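Local coordinates for protein aminotransferase, class I and II (Erwinia tasmaniensis, PDB 5Z0Q) that binds pyridoxal-5'-phosphate and belongs to the class I and II aminotransferase family, at residues 299-310 / 367-378. Numbering follows the deposited sequence.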
# COMPACT_ATOMS: atom_id res chain seq x y z
N TYR A 299 23.67 -9.34 -19.20
CA TYR A 299 24.56 -9.24 -18.05
C TYR A 299 24.25 -10.31 -17.02
O TYR A 299 25.16 -10.89 -16.42
CB TYR A 299 24.45 -7.85 -17.43
CG TYR A 299 25.57 -7.49 -16.48
CD1 TYR A 299 26.74 -6.92 -16.96
CD2 TYR A 299 25.45 -7.71 -15.12
CE1 TYR A 299 27.77 -6.58 -16.10
CE2 TYR A 299 26.47 -7.38 -14.25
CZ TYR A 299 27.63 -6.82 -14.74
OH TYR A 299 28.65 -6.48 -13.89
N LEU A 300 22.96 -10.60 -16.80
CA LEU A 300 22.59 -11.61 -15.82
C LEU A 300 22.90 -13.02 -16.31
O LEU A 300 23.23 -13.89 -15.50
CB LEU A 300 21.11 -11.49 -15.47
CG LEU A 300 20.73 -10.30 -14.57
CD1 LEU A 300 19.23 -10.30 -14.28
CD2 LEU A 300 21.53 -10.32 -13.28
N ARG A 301 22.80 -13.26 -17.62
CA ARG A 301 23.16 -14.58 -18.14
C ARG A 301 24.65 -14.84 -17.98
O ARG A 301 25.06 -15.95 -17.63
CB ARG A 301 22.74 -14.71 -19.60
CG ARG A 301 23.27 -15.98 -20.26
CD ARG A 301 22.69 -16.21 -21.65
NE ARG A 301 22.70 -14.99 -22.46
CZ ARG A 301 21.60 -14.38 -22.90
NH1 ARG A 301 20.40 -14.88 -22.60
NH2 ARG A 301 21.69 -13.28 -23.63
N ALA A 302 25.48 -13.82 -18.22
CA ALA A 302 26.92 -13.97 -18.00
C ALA A 302 27.23 -14.21 -16.53
O ALA A 302 28.09 -15.02 -16.19
CB ALA A 302 27.66 -12.74 -18.52
N ASN A 303 26.53 -13.50 -15.64
CA ASN A 303 26.69 -13.75 -14.21
C ASN A 303 26.17 -15.13 -13.83
O ASN A 303 26.76 -15.81 -12.98
CB ASN A 303 25.97 -12.67 -13.40
CG ASN A 303 26.74 -11.36 -13.34
OD1 ASN A 303 27.66 -11.14 -14.12
ND2 ASN A 303 26.36 -10.50 -12.41
N ARG A 304 25.07 -15.56 -14.45
CA ARG A 304 24.50 -16.87 -14.14
C ARG A 304 25.44 -17.99 -14.56
O ARG A 304 25.66 -18.95 -13.81
CB ARG A 304 23.14 -17.02 -14.81
CG ARG A 304 22.48 -18.36 -14.56
CD ARG A 304 21.44 -18.66 -15.63
NE ARG A 304 22.06 -18.89 -16.94
CZ ARG A 304 21.38 -19.24 -18.03
NH1 ARG A 304 20.07 -19.40 -17.98
NH2 ARG A 304 22.03 -19.42 -19.17
N ASP A 305 25.99 -17.89 -15.78
CA ASP A 305 26.87 -18.95 -16.28
C ASP A 305 28.13 -19.07 -15.44
O ASP A 305 28.67 -20.17 -15.27
CB ASP A 305 27.23 -18.68 -17.74
CG ASP A 305 26.03 -18.77 -18.66
OD1 ASP A 305 24.92 -19.06 -18.16
OD2 ASP A 305 26.19 -18.56 -19.88
N MET A 306 28.63 -17.96 -14.89
CA MET A 306 29.81 -18.02 -14.04
C MET A 306 29.50 -18.70 -12.71
O MET A 306 30.27 -19.55 -12.25
CB MET A 306 30.36 -16.61 -13.80
CG MET A 306 31.73 -16.57 -13.15
SD MET A 306 32.23 -14.89 -12.76
CE MET A 306 31.77 -14.06 -14.28
N LEU A 307 28.37 -18.34 -12.09
CA LEU A 307 27.99 -18.97 -10.83
C LEU A 307 27.70 -20.45 -11.03
O LEU A 307 28.06 -21.28 -10.18
CB LEU A 307 26.76 -18.26 -10.25
CG LEU A 307 26.10 -18.90 -9.03
CD1 LEU A 307 26.99 -18.81 -7.80
CD2 LEU A 307 24.75 -18.26 -8.76
N ALA A 308 27.05 -20.81 -12.14
CA ALA A 308 26.70 -22.21 -12.38
C ALA A 308 27.94 -23.06 -12.57
O ALA A 308 28.06 -24.14 -11.98
CB ALA A 308 25.78 -22.32 -13.60
N GLN A 309 28.89 -22.60 -13.39
CA GLN A 309 30.12 -23.36 -13.59
C GLN A 309 30.97 -23.41 -12.33
O GLN A 309 31.67 -24.40 -12.09
CB GLN A 309 30.91 -22.76 -14.75
CG GLN A 309 32.25 -23.44 -15.02
CD GLN A 309 32.88 -22.99 -16.33
OE1 GLN A 309 34.10 -23.00 -16.48
NE2 GLN A 309 32.04 -22.61 -17.29
N HIS A 310 30.91 -22.36 -11.50
CA HIS A 310 31.73 -22.33 -10.29
C HIS A 310 31.17 -23.25 -9.21
O HIS A 310 31.94 -23.91 -8.50
CB HIS A 310 31.83 -20.90 -9.77
CG HIS A 310 32.83 -20.73 -8.67
ND1 HIS A 310 34.16 -20.47 -8.91
CD2 HIS A 310 32.70 -20.81 -7.32
CE1 HIS A 310 34.80 -20.38 -7.76
NE2 HIS A 310 33.94 -20.59 -6.78
N PHE A 367 22.62 -13.38 -7.64
CA PHE A 367 23.68 -12.87 -8.51
C PHE A 367 23.22 -11.67 -9.33
O PHE A 367 23.81 -11.39 -10.38
CB PHE A 367 24.21 -13.99 -9.41
CG PHE A 367 23.17 -14.64 -10.28
CD1 PHE A 367 22.89 -14.15 -11.54
CD2 PHE A 367 22.50 -15.77 -9.84
CE1 PHE A 367 21.94 -14.76 -12.34
CE2 PHE A 367 21.55 -16.39 -10.64
CZ PHE A 367 21.27 -15.88 -11.89
N GLY A 368 22.18 -10.97 -8.88
CA GLY A 368 21.78 -9.72 -9.49
C GLY A 368 22.59 -8.56 -8.95
O GLY A 368 22.12 -7.80 -8.10
N CYS A 369 23.82 -8.43 -9.44
CA CYS A 369 24.78 -7.48 -8.91
C CYS A 369 25.89 -7.30 -9.93
O CYS A 369 26.01 -8.11 -10.87
CB CYS A 369 25.35 -7.96 -7.56
SG CYS A 369 26.12 -9.58 -7.64
N PRO A 370 26.71 -6.26 -9.81
CA PRO A 370 27.86 -6.12 -10.72
C PRO A 370 28.79 -7.31 -10.62
O PRO A 370 28.95 -7.92 -9.56
CB PRO A 370 28.54 -4.83 -10.24
CG PRO A 370 28.00 -4.58 -8.87
CD PRO A 370 26.60 -5.10 -8.90
N ARG A 371 29.40 -7.65 -11.75
CA ARG A 371 30.21 -8.87 -11.84
C ARG A 371 31.39 -8.84 -10.88
O ARG A 371 31.83 -9.90 -10.41
CB ARG A 371 30.68 -9.07 -13.28
CG ARG A 371 31.38 -10.39 -13.53
CD ARG A 371 31.62 -10.62 -15.01
NE ARG A 371 30.38 -10.66 -15.78
CZ ARG A 371 30.00 -9.74 -16.65
NH1 ARG A 371 30.79 -8.69 -16.89
NH2 ARG A 371 28.85 -9.86 -17.30
N GLN A 372 31.91 -7.65 -10.57
CA GLN A 372 33.02 -7.56 -9.62
C GLN A 372 32.60 -8.06 -8.24
O GLN A 372 33.39 -8.70 -7.54
CB GLN A 372 33.52 -6.12 -9.54
CG GLN A 372 34.78 -5.95 -8.70
CD GLN A 372 35.15 -4.49 -8.51
OE1 GLN A 372 34.99 -3.94 -7.42
NE2 GLN A 372 35.66 -3.86 -9.56
N LEU A 373 31.36 -7.78 -7.84
CA LEU A 373 30.87 -8.28 -6.56
C LEU A 373 30.59 -9.78 -6.61
O LEU A 373 30.70 -10.46 -5.59
CB LEU A 373 29.62 -7.51 -6.14
CG LEU A 373 29.04 -7.84 -4.76
CD1 LEU A 373 30.09 -7.64 -3.67
CD2 LEU A 373 27.81 -6.99 -4.47
N LEU A 374 30.22 -10.30 -7.79
CA LEU A 374 29.99 -11.73 -7.91
C LEU A 374 31.29 -12.51 -7.79
O LEU A 374 31.32 -13.58 -7.17
CB LEU A 374 29.29 -12.04 -9.23
CG LEU A 374 28.99 -13.52 -9.48
CD1 LEU A 374 28.04 -14.05 -8.43
CD2 LEU A 374 28.42 -13.74 -10.88
N GLU A 375 32.37 -11.99 -8.38
CA GLU A 375 33.66 -12.67 -8.29
C GLU A 375 34.14 -12.74 -6.85
O GLU A 375 34.69 -13.76 -6.42
CB GLU A 375 34.69 -11.95 -9.17
CG GLU A 375 34.38 -11.99 -10.65
CD GLU A 375 35.29 -11.08 -11.46
OE1 GLU A 375 36.01 -10.27 -10.85
OE2 GLU A 375 35.27 -11.18 -12.71
N GLU A 376 33.94 -11.67 -6.08
CA GLU A 376 34.31 -11.70 -4.67
C GLU A 376 33.46 -12.70 -3.90
O GLU A 376 33.95 -13.33 -2.95
CB GLU A 376 34.17 -10.31 -4.06
CG GLU A 376 35.09 -9.26 -4.68
CD GLU A 376 34.90 -7.89 -4.07
OE1 GLU A 376 34.04 -7.74 -3.17
OE2 GLU A 376 35.62 -6.95 -4.48
N ALA A 377 32.19 -12.87 -4.28
CA ALA A 377 31.34 -13.86 -3.63
C ALA A 377 31.79 -15.27 -3.97
O ALA A 377 31.82 -16.15 -3.09
CB ALA A 377 29.88 -13.65 -4.03
N LEU A 378 32.14 -15.52 -5.23
CA LEU A 378 32.58 -16.85 -5.63
C LEU A 378 33.90 -17.23 -4.96
O LEU A 378 34.11 -18.41 -4.64
CB LEU A 378 32.73 -16.92 -7.15
CG LEU A 378 31.42 -16.83 -7.93
CD1 LEU A 378 31.67 -16.91 -9.43
CD2 LEU A 378 30.47 -17.92 -7.48
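Tyr-299 meets the start of helix 371-385 with its hydroxyl, which accepts a fairly straight hydrogen bond from the backbone N of Arg-371 (OH to N 2.6 Å). Asn-303 holds the turn just before that helix. Asn-303 ND2 gives two weak bonds, a bent one to Cys-369 O (2.9 Å) and a straight but long one to Phe-367 O (3.4 Å). Gly-368, between these two carbonyls, centres an inverse gamma turn.

The Arg-371 guanidinium lies over one face of the Tyr-299 ring in an off-centre cation-pi contact, CZ 4.4 Å from the ring centroid. The planes are 43° apart. The bend at chi3 (-61°) folds the group back over the ring. Arg-371 is a knob among Tyr-299, Ala-302, Asn-303 and Met-306.

The helical segments 299-310 and 371-378 run nearly parallel, 10° between their directions, with axes 10.7 Å apart at closest approach. They pack in the smaller domain of the aminotransferase fold, where Ala-377 also touches strand 36-38.

Apolar and CH-pi contacts complete the account. The CA of Arg-304 sits over one face of the Phe-367 ring, a CH-pi contact, while Leu-307 CD2 reaches Phe-367 CD2 at 3.5 Å. Leu-374 CD2 packs against Asn-303 CB, the two side chains pointing in opposite directions. Leu-378 spreads its methyls, CD1 to Met-306 CG (3.7 Å) and CD2 to Leu-307 CD1 (3.6 Å). Its CB makes a CH-pi contact over the centre of the His-310 ring.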